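Long-range contact in DNA polymerase III, beta subunit (Eubacterium rectale, PDB 3T0P), which probably tethers DNA polymerases and other proteins to DNA for processive replication, as a ring-shaped head-to-tail homodimer around the duplex: residues R168-Y181 with G240-D252. Numbering follows the deposited sequence. Where two conformers were deposited one is given.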
ATOM      1  N   ARG B 168      11.097 -32.306   0.234  1.00 51.82           N
ATOM      2  CA  ARG B 168      10.923 -31.772  -1.117  1.00 50.98           C
ATOM      3  C   ARG B 168       9.563 -31.115  -1.170  1.00 50.98           C
ATOM      4  O   ARG B 168       8.587 -31.731  -0.729  1.00 49.68           O
ATOM      5  CB  ARG B 168      11.077 -32.917  -2.141  1.00 52.43           C
ATOM      6  CG  ARG B 168      10.750 -32.579  -3.569  1.00 67.85           C
ATOM      7  CD  ARG B 168      11.169 -33.726  -4.470  1.00 73.57           C
ATOM      8  NE  ARG B 168      10.049 -34.595  -4.831  1.00 78.87           N
ATOM      9  CZ  ARG B 168       9.964 -35.254  -5.983  1.00 94.46           C
ATOM     10  NH1 ARG B 168      10.928 -35.144  -6.894  1.00 78.34           N
ATOM     11  NH2 ARG B 168       8.908 -36.013  -6.241  1.00 81.17           N
ATOM     12  N   VAL B 169       9.512 -29.836  -1.632  1.00 44.91           N
ATOM     13  CA  VAL B 169       8.295 -29.036  -1.740  1.00 43.68           C
ATOM     14  C   VAL B 169       8.077 -28.745  -3.205  1.00 48.42           C
ATOM     15  O   VAL B 169       9.001 -28.300  -3.884  1.00 47.42           O
ATOM     16  CB  VAL B 169       8.350 -27.769  -0.849  1.00 46.38           C
ATOM     17  CG1 VAL B 169       7.108 -26.895  -1.023  1.00 44.87           C
ATOM     18  CG2 VAL B 169       8.527 -28.165   0.618  1.00 46.28           C
ATOM     19  N   VAL B 170       6.871 -29.079  -3.715  1.00 46.56           N
ATOM     20  CA  VAL B 170       6.543 -28.988  -5.147  1.00 46.05           C
ATOM     21  C   VAL B 170       5.229 -28.249  -5.360  1.00 49.44           C
ATOM     22  O   VAL B 170       4.250 -28.525  -4.672  1.00 49.24           O
ATOM     23  CB  VAL B 170       6.471 -30.406  -5.811  1.00 49.61           C
ATOM     24  CG1 VAL B 170       6.215 -30.334  -7.314  1.00 49.53           C
ATOM     25  CG2 VAL B 170       7.713 -31.234  -5.536  1.00 49.85           C
ATOM     26  N   SER B 171       5.206 -27.344  -6.352  1.00 43.82           N
ATOM     27  CA  SER B 171       4.007 -26.695  -6.867  1.00 42.67           C
ATOM     28  C   SER B 171       4.061 -26.712  -8.396  1.00 50.06           C
ATOM     29  O   SER B 171       5.150 -26.733  -8.980  1.00 50.50           O
ATOM     30  CB  SER B 171       3.846 -25.285  -6.341  1.00 42.38           C
ATOM     31  OG  SER B 171       4.923 -24.473  -6.763  1.00 50.43           O
ATOM     32  N   LEU B 172       2.895 -26.771  -9.041  1.00 46.87           N
ATOM     33  CA  LEU B 172       2.776 -26.771 -10.487  1.00 47.24           C
ATOM     34  C   LEU B 172       1.390 -26.277 -10.889  1.00 51.84           C
ATOM     35  O   LEU B 172       0.436 -26.416 -10.136  1.00 51.56           O
ATOM     36  CB  LEU B 172       3.110 -28.150 -11.116  1.00 48.44           C
ATOM     37  CG  LEU B 172       2.209 -29.355 -10.835  1.00 54.22           C
ATOM     38  CD1 LEU B 172       1.130 -29.512 -11.909  1.00 54.73           C
ATOM     39  CD2 LEU B 172       3.023 -30.627 -10.844  1.00 56.98           C
ATOM     40  N   ASP B 173       1.285 -25.677 -12.066  1.00 50.75           N
ATOM     41  CA  ASP B 173       0.009 -25.142 -12.538  1.00 50.65           C
ATOM     42  C   ASP B 173      -0.312 -25.608 -13.971  1.00 55.40           C
ATOM     43  O   ASP B 173      -1.306 -25.172 -14.543  1.00 56.87           O
ATOM     44  CB  ASP B 173       0.028 -23.610 -12.438  1.00 50.65           C
ATOM     45  CG  ASP B 173       1.116 -22.925 -13.258  1.00 59.19           C
ATOM     46  OD1 ASP B 173       1.875 -23.637 -13.966  1.00 60.99           O
ATOM     47  OD2 ASP B 173       1.192 -21.673 -13.216  1.00 60.03           O
ATOM     48  N   GLY B 174       0.524 -26.483 -14.521  1.00 52.96           N
ATOM     49  CA  GLY B 174       0.378 -26.997 -15.884  1.00 53.97           C
ATOM     50  C   GLY B 174       1.294 -26.344 -16.900  1.00 59.56           C
ATOM     51  O   GLY B 174       1.460 -26.871 -18.003  1.00 61.87           O
ATOM     52  N   HIS B 175       1.908 -25.199 -16.535  1.00 55.16           N
ATOM     53  CA  HIS B 175       2.829 -24.416 -17.362  1.00 54.85           C
ATOM     54  C   HIS B 175       4.242 -24.390 -16.803  1.00 53.82           C
ATOM     55  O   HIS B 175       5.171 -24.015 -17.515  1.00 53.81           O
ATOM     56  CB  HIS B 175       2.325 -22.980 -17.473  1.00 56.38           C
ATOM     57  CG  HIS B 175       0.988 -22.894 -18.121  1.00 62.04           C
ATOM     58  ND1 HIS B 175      -0.151 -22.639 -17.381  1.00 64.74           N
ATOM     59  CD2 HIS B 175       0.643 -23.092 -19.412  1.00 65.59           C
ATOM     60  CE1 HIS B 175      -1.147 -22.654 -18.250  1.00 65.46           C
ATOM     61  NE2 HIS B 175      -0.718 -22.932 -19.483  1.00 66.39           N
ATOM     62  N   ARG B 176       4.402 -24.725 -15.522  1.00 46.52           N
ATOM     63  CA  ARG B 176       5.684 -24.690 -14.821  1.00 44.37           C
ATOM     64  C   ARG B 176       5.660 -25.540 -13.572  1.00 48.88           C
ATOM     65  O   ARG B 176       4.586 -25.875 -13.077  1.00 48.89           O
ATOM     66  CB  ARG B 176       6.033 -23.251 -14.433  1.00 40.84           C
ATOM     67  CG  ARG B 176       5.020 -22.630 -13.491  1.00 41.40           C
ATOM     68  CD  ARG B 176       4.987 -21.173 -13.714  1.00 44.99           C
ATOM     69  NE  ARG B 176       3.813 -20.539 -13.129  1.00 44.03           N
ATOM     70  CZ  ARG B 176       3.864 -19.416 -12.433  1.00 51.39           C
ATOM     71  NH1 ARG B 176       5.031 -18.846 -12.175  1.00 47.33           N
ATOM     72  NH2 ARG B 176       2.753 -18.871 -11.959  1.00 44.56           N
ATOM     73  N   ILE B 177       6.851 -25.851 -13.044  1.00 44.56           N
ATOM     74  CA  ILE B 177       7.033 -26.643 -11.839  1.00 43.39           C
ATOM     75  C   ILE B 177       8.121 -25.974 -11.010  1.00 46.65           C
ATOM     76  O   ILE B 177       9.187 -25.632 -11.528  1.00 43.44           O
ATOM     77  CB  ILE B 177       7.347 -28.153 -12.136  1.00 46.93           C
ATOM     78  CG1 ILE B 177       6.342 -28.789 -13.143  1.00 46.64           C
ATOM     79  CG2 ILE B 177       7.409 -28.983 -10.824  1.00 48.22           C
ATOM     80  CD1 ILE B 177       6.668 -30.273 -13.567  1.00 49.92           C
ATOM     81  N   SER B 178       7.830 -25.761  -9.722  1.00 44.00           N
ATOM     82  CA  SER B 178       8.781 -25.229  -8.750  1.00 42.64           C
ATOM     83  C   SER B 178       9.055 -26.299  -7.726  1.00 47.00           C
ATOM     84  O   SER B 178       8.116 -26.810  -7.115  1.00 46.82           O
ATOM     85  CB  SER B 178       8.240 -23.979  -8.084  1.00 43.19           C
ATOM     86  OG  SER B 178       7.948 -23.006  -9.064  1.00 47.88           O
ATOM     87  N   ILE B 179      10.320 -26.683  -7.582  1.00 43.65           N
ATOM     88  CA  ILE B 179      10.749 -27.725  -6.646  1.00 44.64           C
ATOM     89  C   ILE B 179      11.882 -27.203  -5.782  1.00 47.75           C
ATOM     90  O   ILE B 179      12.915 -26.768  -6.298  1.00 46.83           O
ATOM     91  CB  ILE B 179      11.181 -29.053  -7.350  1.00 48.88           C
ATOM     92  CG1 ILE B 179      10.173 -29.494  -8.423  1.00 49.90           C
ATOM     93  CG2 ILE B 179      11.427 -30.176  -6.322  1.00 50.97           C
ATOM     94  CD1 ILE B 179      10.710 -30.516  -9.408  1.00 58.67           C
ATOM     95  N   ARG B 180      11.705 -27.313  -4.470  1.00 44.39           N
ATOM     96  CA  ARG B 180      12.728 -26.980  -3.498  1.00 43.27           C
ATOM     97  C   ARG B 180      13.096 -28.210  -2.692  1.00 47.86           C
ATOM     98  O   ARG B 180      12.241 -29.024  -2.373  1.00 47.78           O
ATOM     99  CB  ARG B 180      12.271 -25.850  -2.595  1.00 42.30           C
ATOM    100  CG  ARG B 180      12.415 -24.452  -3.234  1.00 42.72           C
ATOM    101  CD  ARG B 180      13.862 -24.017  -3.212  1.00 42.25           C
ATOM    102  NE  ARG B 180      14.054 -22.745  -3.902  1.00 47.03           N
ATOM    103  CZ  ARG B 180      15.147 -21.999  -3.802  1.00 59.32           C
ATOM    104  NH1 ARG B 180      16.159 -22.389  -3.026  1.00 40.86           N
ATOM    105  NH2 ARG B 180      15.225 -20.836  -4.441  1.00 41.29           N
ATOM    106  N   TYR B 181      14.388 -28.374  -2.429  1.00 46.63           N
ATOM    107  CA  TYR B 181      14.941 -29.463  -1.632  1.00 48.07           C
ATOM    108  C   TYR B 181      15.557 -28.913  -0.378  1.00 52.21           C
ATOM    109  O   TYR B 181      16.200 -27.853  -0.407  1.00 49.52           O
ATOM    110  CB  TYR B 181      15.987 -30.251  -2.412  1.00 51.29           C
ATOM    111  CG  TYR B 181      15.445 -30.955  -3.631  1.00 55.16           C
ATOM    112  CD1 TYR B 181      15.544 -30.380  -4.892  1.00 57.67           C
ATOM    113  CD2 TYR B 181      14.923 -32.241  -3.541  1.00 56.86           C
ATOM    114  CE1 TYR B 181      15.084 -31.047  -6.033  1.00 62.26           C
ATOM    115  CE2 TYR B 181      14.472 -32.923  -4.672  1.00 58.34           C
ATOM    116  CZ  TYR B 181      14.531 -32.312  -5.914  1.00 69.37           C
ATOM    117  OH  TYR B 181      14.062 -32.971  -7.027  1.00 73.80           O
ATOM    118  N   GLY B 240      -5.929 -37.560  -3.094  1.00 66.02           N
ATOM    119  CA  GLY B 240      -5.563 -37.997  -4.443  1.00 65.49           C
ATOM    120  C   GLY B 240      -4.083 -38.197  -4.712  1.00 69.63           C
ATOM    121  O   GLY B 240      -3.217 -37.709  -3.973  1.00 68.70           O
ATOM    122  N   GLU B 241      -3.782 -38.910  -5.799  1.00 68.21           N
ATOM    123  CA  GLU B 241      -2.402 -39.176  -6.191  1.00 67.70           C
ATOM    124  C   GLU B 241      -1.844 -37.947  -6.901  1.00 68.66           C
ATOM    125  O   GLU B 241      -2.426 -37.506  -7.890  1.00 67.40           O
ATOM    126  CB  GLU B 241      -2.311 -40.434  -7.071  1.00 70.41           C
ATOM    127  N   TYR B 242      -0.761 -37.353  -6.359  1.00 64.67           N
ATOM    128  CA  TYR B 242      -0.139 -36.176  -6.972  1.00 64.07           C
ATOM    129  C   TYR B 242       0.534 -36.600  -8.281  1.00 71.43           C
ATOM    130  O   TYR B 242       0.859 -37.780  -8.465  1.00 72.06           O
ATOM    131  CB  TYR B 242       0.871 -35.486  -6.027  1.00 63.18           C
ATOM    132  CG  TYR B 242       1.206 -34.055  -6.408  1.00 62.71           C
ATOM    133  CD1 TYR B 242       0.308 -33.020  -6.173  1.00 63.70           C
ATOM    134  CD2 TYR B 242       2.431 -33.733  -6.992  1.00 63.06           C
ATOM    135  CE1 TYR B 242       0.618 -31.701  -6.499  1.00 63.07           C
ATOM    136  CE2 TYR B 242       2.752 -32.415  -7.327  1.00 61.95           C
ATOM    137  CZ  TYR B 242       1.839 -31.404  -7.083  1.00 67.66           C
ATOM    138  OH  TYR B 242       2.128 -30.106  -7.411  1.00 65.03           O
ATOM    139  N   PHE B 243       0.717 -35.638  -9.186  1.00 68.14           N
ATOM    140  CA  PHE B 243       1.324 -35.809 -10.504  1.00 68.55           C
ATOM    141  C   PHE B 243       2.693 -36.501 -10.421  1.00 76.44           C
ATOM    142  O   PHE B 243       3.480 -36.215  -9.512  1.00 76.05           O
ATOM    143  CB  PHE B 243       1.458 -34.430 -11.186  1.00 68.32           C
ATOM    144  CG  PHE B 243       0.186 -33.613 -11.096  1.00 68.43           C
ATOM    145  CD1 PHE B 243      -0.826 -33.767 -12.037  1.00 70.83           C
ATOM    146  CD2 PHE B 243      -0.024 -32.733 -10.034  1.00 68.60           C
ATOM    147  CE1 PHE B 243      -2.021 -33.060 -11.922  1.00 71.08           C
ATOM    148  CE2 PHE B 243      -1.220 -32.022  -9.922  1.00 70.10           C
ATOM    149  CZ  PHE B 243      -2.209 -32.191 -10.868  1.00 68.87           C
ATOM    150  N   LYS B 244       2.962 -37.425 -11.347  1.00 76.30           N
ATOM    151  CA  LYS B 244       4.258 -38.103 -11.413  1.00 77.78           C
ATOM    152  C   LYS B 244       5.189 -37.141 -12.138  1.00 82.25           C
ATOM    153  O   LYS B 244       5.044 -36.944 -13.343  1.00 82.62           O
ATOM    154  CB  LYS B 244       4.182 -39.511 -12.069  1.00 82.36           C
ATOM    155  CG  LYS B 244       3.089 -39.736 -13.119  1.00100.38           C
ATOM    156  N   ILE B 245       6.044 -36.435 -11.379  1.00 78.48           N
ATOM    157  CA  ILE B 245       6.902 -35.397 -11.939  1.00 77.94           C
ATOM    158  C   ILE B 245       8.355 -35.850 -12.128  1.00 81.26           C
ATOM    159  O   ILE B 245       9.060 -35.242 -12.936  1.00 79.44           O
ATOM    160  CB  ILE B 245       6.829 -34.074 -11.114  1.00 80.06           C
ATOM    161  CG1 ILE B 245       7.154 -34.268  -9.616  1.00 80.55           C
ATOM    162  CG2 ILE B 245       5.481 -33.404 -11.297  1.00 80.56           C
ATOM    163  CD1 ILE B 245       8.580 -33.900  -9.219  1.00 90.00           C
ATOM    164  N   ASP B 246       8.804 -36.889 -11.394  1.00 78.88           N
ATOM    165  CA  ASP B 246      10.183 -37.392 -11.464  1.00 79.72           C
ATOM    166  C   ASP B 246      10.579 -37.831 -12.885  1.00 85.57           C
ATOM    167  O   ASP B 246      11.751 -37.714 -13.253  1.00 84.00           O
ATOM    168  CB  ASP B 246      10.395 -38.532 -10.465  1.00 82.65           C
ATOM    169  CG  ASP B 246      10.356 -38.062  -9.020  1.00 94.27           C
ATOM    170  OD1 ASP B 246      11.333 -37.400  -8.582  1.00 95.04           O
ATOM    171  OD2 ASP B 246       9.350 -38.349  -8.326  1.00 97.51           O
ATOM    172  N   GLN B 247       9.589 -38.273 -13.685  1.00 85.61           N
ATOM    173  CA  GLN B 247       9.734 -38.685 -15.087  1.00 88.04           C
ATOM    174  C   GLN B 247      10.122 -37.507 -15.998  1.00 93.97           C
ATOM    175  O   GLN B 247      10.842 -37.709 -16.983  1.00 94.88           O
ATOM    176  CB  GLN B 247       8.429 -39.330 -15.606  1.00 90.26           C
ATOM    177  CG  GLN B 247       7.153 -38.546 -15.287  1.00105.03           C
ATOM    178  CD  GLN B 247       6.068 -38.762 -16.309  1.00131.95           C
ATOM    179  OE1 GLN B 247       5.882 -37.957 -17.224  1.00127.75           O
ATOM    180  NE2 GLN B 247       5.314 -39.848 -16.167  1.00128.26           N
HETATM  181  N   MSE B 248       9.630 -36.290 -15.663  1.00 89.91           N
HETATM  182  CA  MSE B 248       9.842 -35.039 -16.403  1.00 89.18           C
HETATM  183  C   MSE B 248      11.144 -34.345 -16.061  1.00 89.64           C
HETATM  184  O   MSE B 248      11.519 -33.391 -16.744  1.00 89.14           O
HETATM  185  CB  MSE B 248       8.700 -34.069 -16.129  1.00 91.38           C
HETATM  186  CG  MSE B 248       7.378 -34.568 -16.609  1.00100.76           C
HETATM  187 SE   MSE B 248       6.163 -33.105 -16.488  0.75109.34          SE
HETATM  188  CE  MSE B 248       5.155 -33.463 -18.133  1.00107.26           C
ATOM    189  N   LEU B 249      11.826 -34.797 -15.010  1.00 84.54           N
ATOM    190  CA  LEU B 249      13.090 -34.209 -14.593  1.00 83.50           C
ATOM    191  C   LEU B 249      14.222 -34.981 -15.275  1.00 91.11           C
ATOM    192  O   LEU B 249      15.192 -35.390 -14.630  1.00 91.42           O
ATOM    193  CB  LEU B 249      13.215 -34.184 -13.047  1.00 82.47           C
ATOM    194  CG  LEU B 249      11.995 -33.637 -12.260  1.00 84.88           C
ATOM    195  CD1 LEU B 249      12.158 -33.841 -10.765  1.00 84.31           C
ATOM    196  CD2 LEU B 249      11.693 -32.180 -12.603  1.00 83.02           C
ATOM    197  N   SER B 250      14.072 -35.181 -16.610  1.00 89.98           N
ATOM    198  CA  SER B 250      15.035 -35.848 -17.490  1.00 91.41           C
ATOM    199  C   SER B 250      16.278 -34.987 -17.571  1.00 94.13           C
ATOM    200  O   SER B 250      16.215 -33.846 -18.035  1.00 93.57           O
ATOM    201  CB  SER B 250      14.440 -36.089 -18.876  1.00 96.59           C
ATOM    202  OG  SER B 250      13.366 -37.016 -18.820  1.00107.96           O
ATOM    203  N   SER B 251      17.398 -35.523 -17.062  1.00 89.77           N
ATOM    204  CA  SER B 251      18.696 -34.852 -16.973  1.00 87.97           C
ATOM    205  C   SER B 251      19.384 -34.574 -18.353  1.00 83.96           C
ATOM    206  O   SER B 251      20.505 -34.058 -18.349  1.00 84.13           O
ATOM    207  CB  SER B 251      19.635 -35.673 -16.087  1.00 94.48           C
ATOM    208  OG  SER B 251      20.821 -34.964 -15.764  1.00107.76           O
ATOM    209  N   ASP B 252      18.740 -34.907 -19.487  0.50 77.66           N
ATOM    210  CA  ASP B 252      19.343 -34.694 -20.808  0.50 76.81           C
ATOM    211  C   ASP B 252      18.996 -33.320 -21.374  0.50 75.01           C
ATOM    212  O   ASP B 252      17.837 -32.909 -21.323  0.50 74.85           O
ATOM    213  CB  ASP B 252      18.955 -35.788 -21.817  0.50 80.25           C
ATOM    214  CG  ASP B 252      17.708 -36.578 -21.493  0.50 93.99           C
ATOM    215  OD1 ASP B 252      16.617 -35.965 -21.426  0.50 95.06           O
ATOM    216  OD2 ASP B 252      17.820 -37.815 -21.322  0.50 99.31           O
TER
HETATM  217  O   HOH W   1       0.715 -27.183  -7.291  1.00 57.10           O
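The β-hairpin of strands 166-172 and 176-184 is crossed on one face by the linker that runs from the central to the C-terminal domain of this sliding-ring subunit, and Ile245 of that linker sits against Leu172, Ile177 and Ile179. Its two branches part company: Ile245 CG2 lies 3.7 Å from Leu172 CD2 and also meets Ile177 CD1, while Ile245 CD1 turns to Ile179 and lies over one face of the Arg168 guanidinium, 3.5 Å from Arg168 NH1. Arg168 reaches past this methyl with CG anti to the backbone N (chi1 172°) and a bend at chi3, which brings its end onto Asp246. The two groups form an end-on salt bridge between nearly parallel planes (8° apart) that are offset, so each nitrogen meets its oxygen on the syn side but tilted well out of the carboxylate plane: Arg168 NH1 to Asp246 OD1 at 2.8 Å and, longer, Arg168 NH2 to Asp246 OD2 at 3.2 Å. Arg168 NE pairs with Glu161 on strand 157-163, and the guanidinium is thus held between two acids. A leucine in place of Arg168 would probably leave Asp246 and Glu161 without their shared countercharge and take away the flat guanidinium face on which Ile245 CD1 lies.

Strands 166-172 and 176-184 belong to a sheet that continues from the central domain into the C-terminal one through strand 357-361, so the linker packs over the sheet that joins the domains. Further along, Leu249 CD2 lies 3.7 Å from Ile179 CD1, and the selenium of Met248, a selenomethionine, meets Ile177 CD1. At the hairpin's turn end Leu172 packs on two touching aromatics, the edge of Phe243 lying over the face of Tyr242: Leu172 CD1 makes a CH-pi contact over the Phe243 face, 4.1 Å from its centroid, while Leu172 CG lies 3.5 Å from Tyr242 OH. That hydroxyl is hydrogen-bonded to a water, which accepts from Leu172 N at 2.8 Å.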